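Local structure of lantibiotic dehydratase (Microbispora corallina, 5EHK) at residues A[385-393]-A[681-689]; A[159-170]-A[366-377]. The protein probably dehydrates serine and threonine residues of the NAI-107 precursor peptide in a tRNA-dependent reaction, as a class I lantibiotic dehydratase. One frame throughout, in Å; residues are numbered along the deposited sequence.

Contact 1 (A[385-393]-A[681-689])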
loop_
_atom_site.group_PDB
_atom_site.type_symbol
_atom_site.label_atom_id
_atom_site.label_comp_id
_atom_site.label_asym_id
_atom_site.label_seq_id
_atom_site.Cartn_x
_atom_site.Cartn_y
_atom_site.Cartn_z
ATOM N N GLU A 385 -8.835 36.135 19.580
ATOM C CA GLU A 385 -7.841 35.096 19.849
ATOM C C GLU A 385 -8.264 33.856 19.082
ATOM O O GLU A 385 -7.517 33.334 18.256
ATOM C CB GLU A 385 -7.732 34.805 21.353
ATOM C CG GLU A 385 -6.557 33.899 21.776
ATOM C CD GLU A 385 -5.158 34.401 21.356
ATOM O OE1 GLU A 385 -4.757 35.529 21.723
ATOM O OE2 GLU A 385 -4.436 33.639 20.674
ATOM N N ILE A 386 -9.499 33.439 19.320
ATOM C CA ILE A 386 -10.050 32.286 18.666
ATOM C C ILE A 386 -10.009 32.415 17.154
ATOM O O ILE A 386 -9.629 31.478 16.473
ATOM C CB ILE A 386 -11.474 32.048 19.138
ATOM C CG1 ILE A 386 -11.462 31.820 20.655
ATOM C CG2 ILE A 386 -12.108 30.874 18.385
ATOM C CD1 ILE A 386 -12.811 31.634 21.235
ATOM N N GLU A 387 -10.329 33.578 16.617
ATOM C CA GLU A 387 -10.236 33.737 15.171
ATOM C C GLU A 387 -8.816 33.579 14.647
ATOM O O GLU A 387 -8.621 33.070 13.540
ATOM C CB GLU A 387 -10.791 35.080 14.732
ATOM C CG GLU A 387 -12.262 35.209 15.022
ATOM C CD GLU A 387 -12.806 36.572 14.675
ATOM O OE1 GLU A 387 -12.006 37.445 14.285
ATOM O OE2 GLU A 387 -14.026 36.777 14.826
ATOM N N ARG A 388 -7.824 34.010 15.426
ATOM C CA ARG A 388 -6.434 33.940 14.982
ATOM C C ARG A 388 -5.935 32.487 15.101
ATOM O O ARG A 388 -5.080 32.035 14.342
ATOM C CB ARG A 388 -5.551 34.882 15.817
ATOM C CG ARG A 388 -5.587 36.362 15.374
ATOM C CD ARG A 388 -4.421 37.203 15.954
ATOM N NE ARG A 388 -3.233 37.173 15.097
ATOM C CZ ARG A 388 -2.304 38.130 15.043
ATOM N NH1 ARG A 388 -2.397 39.210 15.811
ATOM N NH2 ARG A 388 -1.271 38.000 14.216
ATOM N N ALA A 389 -6.514 31.757 16.042
ATOM C CA ALA A 389 -6.144 30.376 16.280
ATOM C C ALA A 389 -6.633 29.498 15.135
ATOM O O ALA A 389 -5.850 28.760 14.526
ATOM C CB ALA A 389 -6.709 29.915 17.597
ATOM N N ALA A 390 -7.939 29.575 14.876
ATOM C CA ALA A 390 -8.552 28.958 13.713
ATOM C C ALA A 390 -7.686 29.184 12.468
ATOM O O ALA A 390 -7.392 28.231 11.737
ATOM C CB ALA A 390 -9.953 29.502 13.502
ATOM N N GLU A 391 -7.220 30.413 12.256
ATOM C CA GLU A 391 -6.348 30.659 11.113
ATOM C C GLU A 391 -5.070 29.800 11.162
ATOM O O GLU A 391 -4.654 29.210 10.155
ATOM C CB GLU A 391 -6.001 32.150 10.982
ATOM C CG GLU A 391 -5.138 32.491 9.755
ATOM C CD GLU A 391 -4.519 33.893 9.807
ATOM O OE1 GLU A 391 -4.542 34.527 10.885
ATOM O OE2 GLU A 391 -4.039 34.375 8.753
ATOM N N ALA A 392 -4.491 29.685 12.348
ATOM C CA ALA A 392 -3.245 28.968 12.508
ATOM C C ALA A 392 -3.414 27.500 12.114
ATOM O O ALA A 392 -2.616 26.953 11.339
ATOM C CB ALA A 392 -2.770 29.077 13.943
ATOM N N LEU A 393 -4.445 26.876 12.682
ATOM C CA LEU A 393 -4.825 25.510 12.354
ATOM C C LEU A 393 -5.085 25.346 10.872
ATOM O O LEU A 393 -4.790 24.306 10.297
ATOM C CB LEU A 393 -6.062 25.080 13.126
ATOM C CG LEU A 393 -5.799 24.811 14.605
ATOM C CD1 LEU A 393 -7.042 24.206 15.226
ATOM C CD2 LEU A 393 -4.577 23.925 14.829
ATOM N N ARG A 681 1.612 26.549 22.474
ATOM C CA ARG A 681 0.941 27.835 22.580
ATOM C C ARG A 681 1.227 28.819 21.446
ATOM O O ARG A 681 2.370 29.037 21.054
ATOM C CB ARG A 681 1.200 28.464 23.946
ATOM C CG ARG A 681 0.320 29.668 24.255
ATOM C CD ARG A 681 0.188 29.852 25.751
ATOM N NE ARG A 681 1.462 30.192 26.374
ATOM C CZ ARG A 681 1.970 31.416 26.427
ATOM N NH1 ARG A 681 1.319 32.430 25.880
ATOM N NH2 ARG A 681 3.134 31.624 27.022
ATOM N N TYR A 682 0.148 29.377 20.912
ATOM C CA TYR A 682 0.199 30.407 19.892
ATOM C C TYR A 682 -0.559 31.623 20.406
ATOM O O TYR A 682 -1.777 31.565 20.582
ATOM C CB TYR A 682 -0.444 29.866 18.620
ATOM C CG TYR A 682 -0.463 30.801 17.446
ATOM C CD1 TYR A 682 0.713 31.180 16.818
ATOM C CD2 TYR A 682 -1.660 31.256 16.926
ATOM C CE1 TYR A 682 0.693 32.017 15.725
ATOM C CE2 TYR A 682 -1.690 32.096 15.833
ATOM C CZ TYR A 682 -0.517 32.468 15.238
ATOM O OH TYR A 682 -0.563 33.291 14.147
ATOM N N GLY A 683 0.159 32.714 20.671
ATOM C CA GLY A 683 -0.393 33.814 21.440
ATOM C C GLY A 683 -0.943 33.345 22.774
ATOM O O GLY A 683 -0.194 32.871 23.632
ATOM N N ARG A 684 -2.260 33.453 22.929
ATOM C CA ARG A 684 -2.967 33.107 24.164
ATOM C C ARG A 684 -3.629 31.733 24.042
ATOM O O ARG A 684 -4.307 31.272 24.977
ATOM C CB ARG A 684 -4.000 34.184 24.497
ATOM C CG ARG A 684 -3.316 35.532 24.731
ATOM C CD ARG A 684 -4.197 36.670 25.227
ATOM N NE ARG A 684 -3.455 37.914 25.045
ATOM C CZ ARG A 684 -3.878 38.947 24.325
ATOM N NH1 ARG A 684 -5.059 38.890 23.726
ATOM N NH2 ARG A 684 -3.121 40.036 24.207
ATOM N N THR A 685 -3.471 31.113 22.862
ATOM C CA THR A 685 -4.111 29.829 22.553
ATOM C C THR A 685 -3.229 28.574 22.650
ATOM O O THR A 685 -2.164 28.480 22.044
ATOM C CB THR A 685 -4.703 29.830 21.125
ATOM O OG1 THR A 685 -5.588 30.940 20.950
ATOM C CG2 THR A 685 -5.471 28.563 20.880
ATOM N N LEU A 686 -3.723 27.599 23.404
ATOM C CA LEU A 686 -3.171 26.245 23.430
ATOM C C LEU A 686 -3.794 25.371 22.322
ATOM O O LEU A 686 -4.892 24.824 22.477
ATOM C CB LEU A 686 -3.424 25.604 24.798
ATOM C CG LEU A 686 -2.192 25.241 25.627
ATOM C CD1 LEU A 686 -1.415 26.495 25.976
ATOM C CD2 LEU A 686 -2.620 24.475 26.888
ATOM N N LEU A 687 -3.098 25.272 21.191
ATOM C CA LEU A 687 -3.536 24.436 20.074
ATOM C C LEU A 687 -3.621 22.955 20.483
ATOM O O LEU A 687 -4.455 22.212 19.982
ATOM C CB LEU A 687 -2.565 24.580 18.894
ATOM C CG LEU A 687 -2.408 25.991 18.345
ATOM C CD1 LEU A 687 -1.366 26.052 17.233
ATOM C CD2 LEU A 687 -3.757 26.496 17.848
ATOM N N ALA A 688 -2.761 22.548 21.413
ATOM C CA ALA A 688 -2.767 21.198 21.944
ATOM C C ALA A 688 -2.349 21.288 23.396
ATOM O O ALA A 688 -1.440 22.041 23.727
ATOM C CB ALA A 688 -1.806 20.307 21.171
ATOM N N ALA A 689 -3.034 20.539 24.254
ATOM C CA ALA A 689 -2.735 20.484 25.681
ATOM C C ALA A 689 -1.462 19.662 25.954
ATOM O O ALA A 689 -1.007 18.903 25.098
ATOM C CB ALA A 689 -3.927 19.900 26.437
#

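Contact 2 (A[159-170]-A[366-377])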
loop_
_atom_site.group_PDB
_atom_site.type_symbol
_atom_site.label_atom_id
_atom_site.label_comp_id
_atom_site.label_asym_id
_atom_site.label_seq_id
_atom_site.Cartn_x
_atom_site.Cartn_y
_atom_site.Cartn_z
ATOM N N LYS A 159 -18.811 38.633 31.511
ATOM C CA LYS A 159 -19.843 38.310 32.491
ATOM C C LYS A 159 -19.886 36.794 32.711
ATOM O O LYS A 159 -19.709 36.030 31.765
ATOM C CB LYS A 159 -21.211 38.832 32.013
ATOM C CG LYS A 159 -22.380 38.485 32.949
ATOM C CD LYS A 159 -23.765 38.793 32.364
ATOM C CE LYS A 159 -24.141 40.268 32.415
ATOM N NZ LYS A 159 -25.625 40.424 32.290
ATOM N N TRP A 160 -20.131 36.348 33.940
ATOM C CA TRP A 160 -20.253 34.918 34.200
ATOM C C TRP A 160 -21.258 34.588 35.300
ATOM O O TRP A 160 -20.885 34.203 36.401
ATOM C CB TRP A 160 -18.900 34.303 34.541
ATOM C CG TRP A 160 -18.887 32.790 34.460
ATOM C CD1 TRP A 160 -19.438 31.904 35.358
ATOM C CD2 TRP A 160 -18.279 31.991 33.438
ATOM N NE1 TRP A 160 -19.216 30.611 34.950
ATOM C CE2 TRP A 160 -18.505 30.633 33.776
ATOM C CE3 TRP A 160 -17.562 32.287 32.272
ATOM C CZ2 TRP A 160 -18.041 29.573 32.981
ATOM C CZ3 TRP A 160 -17.096 31.229 31.483
ATOM C CH2 TRP A 160 -17.337 29.892 31.846
ATOM N N LEU A 161 -22.539 34.744 34.993
ATOM C CA LEU A 161 -23.590 34.566 35.982
ATOM C C LEU A 161 -24.105 33.133 36.120
ATOM O O LEU A 161 -25.082 32.752 35.484
ATOM C CB LEU A 161 -24.751 35.517 35.674
ATOM C CG LEU A 161 -25.561 35.969 36.889
ATOM C CD1 LEU A 161 -24.678 36.772 37.838
ATOM C CD2 LEU A 161 -26.773 36.777 36.427
ATOM N N ALA A 162 -23.478 32.359 36.996
ATOM C CA ALA A 162 -23.973 31.021 37.288
ATOM C C ALA A 162 -25.223 31.104 38.145
ATOM O O ALA A 162 -25.216 31.746 39.193
ATOM C CB ALA A 162 -22.905 30.195 37.984
ATOM N N GLY A 163 -26.286 30.444 37.699
ATOM C CA GLY A 163 -27.539 30.380 38.432
ATOM C C GLY A 163 -27.777 28.987 38.990
ATOM O O GLY A 163 -26.828 28.239 39.240
ATOM N N THR A 164 -29.038 28.647 39.229
ATOM C CA THR A 164 -29.380 27.333 39.766
ATOM C C THR A 164 -30.682 26.790 39.180
ATOM O O THR A 164 -31.059 25.646 39.444
ATOM C CB THR A 164 -29.510 27.367 41.301
ATOM O OG1 THR A 164 -29.145 26.090 41.839
ATOM C CG2 THR A 164 -30.955 27.725 41.714
ATOM N N GLY A 165 -31.372 27.607 38.389
ATOM C CA GLY A 165 -32.644 27.202 37.814
ATOM C C GLY A 165 -32.569 26.351 36.551
ATOM O O GLY A 165 -33.133 26.716 35.524
ATOM N N HIS A 166 -31.905 25.203 36.634
ATOM C CA HIS A 166 -31.705 24.328 35.479
ATOM C C HIS A 166 -32.993 23.633 35.065
ATOM O O HIS A 166 -33.750 23.146 35.910
ATOM C CB HIS A 166 -30.631 23.282 35.774
ATOM C CG HIS A 166 -29.369 23.854 36.335
ATOM N ND1 HIS A 166 -28.825 25.038 35.886
ATOM C CD2 HIS A 166 -28.558 23.418 37.327
ATOM C CE1 HIS A 166 -27.725 25.301 36.569
ATOM N NE2 HIS A 166 -27.541 24.333 37.451
ATOM N N ARG A 167 -33.230 23.598 33.757
ATOM C CA ARG A 167 -34.422 22.976 33.187
ATOM C C ARG A 167 -34.122 21.848 32.212
ATOM O O ARG A 167 -33.176 21.903 31.427
ATOM C CB ARG A 167 -35.235 24.032 32.453
ATOM C CG ARG A 167 -35.899 25.031 33.347
ATOM C CD ARG A 167 -36.830 24.341 34.316
ATOM N NE ARG A 167 -38.025 25.162 34.465
ATOM C CZ ARG A 167 -39.053 25.125 33.620
ATOM N NH1 ARG A 167 -39.022 24.311 32.567
ATOM N NH2 ARG A 167 -40.104 25.911 33.811
ATOM N N THR A 168 -34.992 20.851 32.247
ATOM C CA THR A 168 -34.853 19.635 31.473
ATOM C C THR A 168 -35.785 19.683 30.269
ATOM O O THR A 168 -36.838 20.309 30.330
ATOM C CB THR A 168 -35.181 18.422 32.364
ATOM O OG1 THR A 168 -34.016 18.064 33.109
ATOM C CG2 THR A 168 -35.549 17.242 31.546
ATOM N N ARG A 169 -35.362 19.119 29.141
ATOM C CA ARG A 169 -36.317 18.751 28.091
ATOM C C ARG A 169 -36.234 17.242 27.905
ATOM O O ARG A 169 -35.135 16.714 27.745
ATOM C CB ARG A 169 -35.986 19.382 26.754
ATOM C CG ARG A 169 -36.673 18.639 25.637
ATOM C CD ARG A 169 -36.612 19.395 24.353
ATOM N NE ARG A 169 -35.260 19.293 23.826
ATOM C CZ ARG A 169 -34.768 20.067 22.869
ATOM N NH1 ARG A 169 -35.514 21.028 22.330
ATOM N NH2 ARG A 169 -33.518 19.890 22.471
ATOM N N THR A 170 -37.377 16.559 27.895
ATOM C CA THR A 170 -37.414 15.096 27.802
ATOM C C THR A 170 -38.190 14.598 26.577
ATOM O O THR A 170 -39.303 15.037 26.308
ATOM C CB THR A 170 -37.998 14.479 29.083
ATOM O OG1 THR A 170 -37.257 14.968 30.201
ATOM C CG2 THR A 170 -37.923 12.943 29.054
ATOM N N LEU A 366 -35.897 7.055 27.153
ATOM C CA LEU A 366 -35.867 8.516 27.239
ATOM C C LEU A 366 -34.531 9.114 26.818
ATOM O O LEU A 366 -33.466 8.527 27.005
ATOM C CB LEU A 366 -36.188 9.007 28.664
ATOM C CG LEU A 366 -37.457 8.624 29.414
ATOM C CD1 LEU A 366 -37.386 9.265 30.777
ATOM C CD2 LEU A 366 -38.685 9.094 28.683
ATOM N N HIS A 367 -34.614 10.307 26.258
ATOM C CA HIS A 367 -33.439 11.109 25.981
ATOM C C HIS A 367 -33.621 12.472 26.639
ATOM O O HIS A 367 -34.640 13.144 26.436
ATOM C CB HIS A 367 -33.181 11.246 24.471
ATOM C CG HIS A 367 -31.999 12.106 24.148
ATOM N ND1 HIS A 367 -30.703 11.633 24.178
ATOM C CD2 HIS A 367 -31.915 13.417 23.812
ATOM C CE1 HIS A 367 -29.874 12.616 23.868
ATOM N NE2 HIS A 367 -30.583 13.710 23.639
ATOM N N VAL A 368 -32.663 12.855 27.473
ATOM C CA VAL A 368 -32.798 14.086 28.249
ATOM C C VAL A 368 -31.712 15.072 27.905
ATOM O O VAL A 368 -30.542 14.734 27.920
ATOM C CB VAL A 368 -32.768 13.822 29.781
ATOM C CG1 VAL A 368 -32.668 15.134 30.557
ATOM C CG2 VAL A 368 -33.993 13.009 30.216
ATOM N N ASP A 369 -32.108 16.291 27.571
ATOM C CA ASP A 369 -31.148 17.372 27.428
ATOM C C ASP A 369 -31.384 18.359 28.570
ATOM O O ASP A 369 -32.533 18.614 28.961
ATOM C CB ASP A 369 -31.310 18.108 26.093
ATOM C CG ASP A 369 -31.260 17.177 24.870
ATOM O OD1 ASP A 369 -30.653 16.072 24.948
ATOM O OD2 ASP A 369 -31.823 17.591 23.817
ATOM N N LEU A 370 -30.302 18.926 29.089
ATOM C CA LEU A 370 -30.385 19.805 30.230
ATOM C C LEU A 370 -30.040 21.223 29.832
ATOM O O LEU A 370 -28.976 21.469 29.278
ATOM C CB LEU A 370 -29.390 19.357 31.272
ATOM C CG LEU A 370 -29.526 20.086 32.598
ATOM C CD1 LEU A 370 -30.960 19.967 33.100
ATOM C CD2 LEU A 370 -28.522 19.543 33.599
ATOM N N ARG A 371 -30.933 22.166 30.111
ATOM C CA ARG A 371 -30.582 23.568 29.916
ATOM C C ARG A 371 -29.985 24.117 31.202
ATOM O O ARG A 371 -30.628 24.087 32.258
ATOM C CB ARG A 371 -31.759 24.427 29.470
ATOM C CG ARG A 371 -31.339 25.866 29.204
ATOM C CD ARG A 371 -32.477 26.681 28.656
ATOM N NE ARG A 371 -33.592 26.678 29.583
ATOM C CZ ARG A 371 -33.666 27.498 30.620
ATOM N NH1 ARG A 371 -32.699 28.388 30.821
ATOM N NH2 ARG A 371 -34.704 27.437 31.446
ATOM N N ILE A 372 -28.734 24.557 31.114
ATOM C CA ILE A 372 -28.019 25.117 32.250
ATOM C C ILE A 372 -28.369 26.587 32.498
ATOM O O ILE A 372 -28.357 27.398 31.566
ATOM C CB ILE A 372 -26.503 24.995 32.036
ATOM C CG1 ILE A 372 -26.079 23.525 32.082
ATOM C CG2 ILE A 372 -25.739 25.819 33.066
ATOM C CD1 ILE A 372 -26.516 22.751 33.329
ATOM N N ASP A 373 -28.698 26.923 33.747
ATOM C CA ASP A 373 -28.889 28.324 34.144
ATOM C C ASP A 373 -27.531 28.973 34.363
ATOM O O ASP A 373 -26.897 28.800 35.403
ATOM C CB ASP A 373 -29.768 28.438 35.404
ATOM C CG ASP A 373 -30.065 29.892 35.792
ATOM O OD1 ASP A 373 -29.768 30.807 34.992
ATOM O OD2 ASP A 373 -30.604 30.118 36.900
ATOM N N LEU A 374 -27.097 29.725 33.363
ATOM C CA LEU A 374 -25.754 30.281 33.333
ATOM C C LEU A 374 -25.726 31.288 32.211
ATOM O O LEU A 374 -26.122 31.004 31.078
ATOM C CB LEU A 374 -24.712 29.186 33.088
ATOM C CG LEU A 374 -23.207 29.462 32.912
ATOM C CD1 LEU A 374 -22.508 29.906 34.205
ATOM C CD2 LEU A 374 -22.520 28.211 32.349
ATOM N N GLU A 375 -25.282 32.485 32.542
ATOM C CA GLU A 375 -25.094 33.502 31.541
ATOM C C GLU A 375 -23.605 33.706 31.360
ATOM O O GLU A 375 -22.865 33.858 32.324
ATOM C CB GLU A 375 -25.819 34.784 31.933
ATOM C CG GLU A 375 -25.798 35.849 30.854
ATOM C CD GLU A 375 -26.565 37.102 31.255
ATOM O OE1 GLU A 375 -26.983 37.207 32.439
ATOM O OE2 GLU A 375 -26.716 37.992 30.385
ATOM N N VAL A 376 -23.161 33.628 30.116
ATOM C CA VAL A 376 -21.760 33.823 29.820
ATOM C C VAL A 376 -21.575 34.873 28.748
ATOM O O VAL A 376 -22.219 34.832 27.696
ATOM C CB VAL A 376 -21.077 32.523 29.390
ATOM C CG1 VAL A 376 -19.670 32.819 28.899
ATOM C CG2 VAL A 376 -21.026 31.543 30.552
ATOM N N ARG A 377 -20.711 35.836 29.032
ATOM C CA ARG A 377 -20.350 36.813 28.030
ATOM C C ARG A 377 -18.853 36.950 27.988
ATOM O O ARG A 377 -18.189 36.910 29.017
ATOM C CB ARG A 377 -21.015 38.160 28.300
ATOM C CG ARG A 377 -22.467 38.180 27.892
ATOM C CD ARG A 377 -23.192 39.342 28.506
ATOM N NE ARG A 377 -24.634 39.159 28.404
ATOM C CZ ARG A 377 -25.386 39.727 27.471
ATOM N NH1 ARG A 377 -24.828 40.527 26.569
ATOM N NH2 ARG A 377 -26.692 39.502 27.450
HETATM O O HOH W 1 -34.505 16.896 24.383
#

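Contact 1 (A[385-393]-A[681-689])
Tyr682, the last residue of strand 676-682, begins this meeting of a beta hairpin with helix 380-395 by laying the CD2-CE2 side of its ring along the helix. Its CE2 comes 3.7 Å from the CB of Ala392, while the carbonyl oxygen of Arg388 sits at the ring edge, near the ring plane. With CG anti to the backbone N (chi1 -179°), the ring is held out from the strand to the helix surface. A type II' turn from Tyr682 to Thr685 then reverses the chain, with Gly683 at positive phi, and two backbone bonds between Tyr682 and Thr685 close the hairpin.

At Arg684 the polar part begins. Its backbone N gives a hydrogen bond to Glu385 OE2 (3.1 Å), reaching that oxygen from above the carboxylate plane. The guanidinium is held more loosely: Arg684 NH1 and Glu385 OE1 form a long salt bridge of 3.9 Å, and because OE1 lies well out of the guanidinium plane no N-H points at it and only charge links the two groups. Thr685 adds the second bond to the same carboxylate, its OG1 donating to Glu385 OE2 over 2.9 Å on the anti side, close to the carboxylate plane. Its CG2 rests on the CB of Ala389. The Glu385 side chain reaches the turn because it bends at chi2 (57°).

Further on, Leu687 CD2 packs against Leu393 CD2 at 4.0 Å, the two leucines running alongside one another in opposite senses, and both also touch Leu524 of strand 521-524.

The chemistry thus divides along the helix. Alanine methyls, a tyrosine ring and two leucines make the apolar part, whereas one glutamate oxygen, gripped by a backbone N-H and a hydroxyl, ties the turn to the helix; two donors and a nearby arginine would probably stabilise the charged carboxylate.

Contact 2 (A[159-170]-A[366-377])
Antiparallel beta pairing within the N-terminal part of the dehydratase lays residues 159-170 along strand 366-379 as two separate ladders, whose register shifts by two residues across the loop between them. In the first, Lys159 and Arg377 form a hydrogen-bonded pair, and their side chains run side by side, joining Glu375 in a salt-bridge network. Glu375 OE2 makes a hydrogen-bonded salt bridge with Arg377 NE at 3.1 Å and another, its hydrogen bond weak, with Lys159 NZ at 3.3 Å, so one carboxylate probably offsets two cations. The other face carries Trp160, with Val376 CG2 over its six-membered ring, 3.9 Å from the centroid.

Asp373 and His166 bridge the shift. Gly165 N donates to Asp373 OD2 on its anti lone pair (3.0 Å), and His166 ND1 accepts Asp373 N in the ring plane at 2.9 Å, the N-H pointing almost straight at it (170°). Ile372 CD1 covers one face of that imidazole.

In the second ladder Arg169 NH2 forms a hydrogen-bonded salt bridge with Asp369 OD2 at 3.2 Å, in the guanidinium plane, while a water accepts from Arg169 NE and bonds weakly to the same oxygen; Arg169 NH1 turns to the Thr541 carbonyl. Strand 147-155 pairs in parallel with strand 366-379, and helices 318-339 and 346-359 pack on the Thr168 and Thr170 side.

Strand 366-379 runs directly into helix 380-395, and this junction ties contact 2 to contact 1. Their centres lie 28 Å apart and their nearest atoms about 10 Å, so they do not touch. Along the chain they come in series: 159-170 with 366-377 is complete before 385-393 meets the hairpin of 681-689. Strand 366-379 and the hairpin strands 676-682 and 685-693 belong to the same branched system of strands. The strand thus pairs with an earlier part of the chain, and the helix packs against a much later one. Both contacts belong to the N-terminal part of the lantibiotic dehydratase, where distant sequence is brought together around a strand and the helix that follows it.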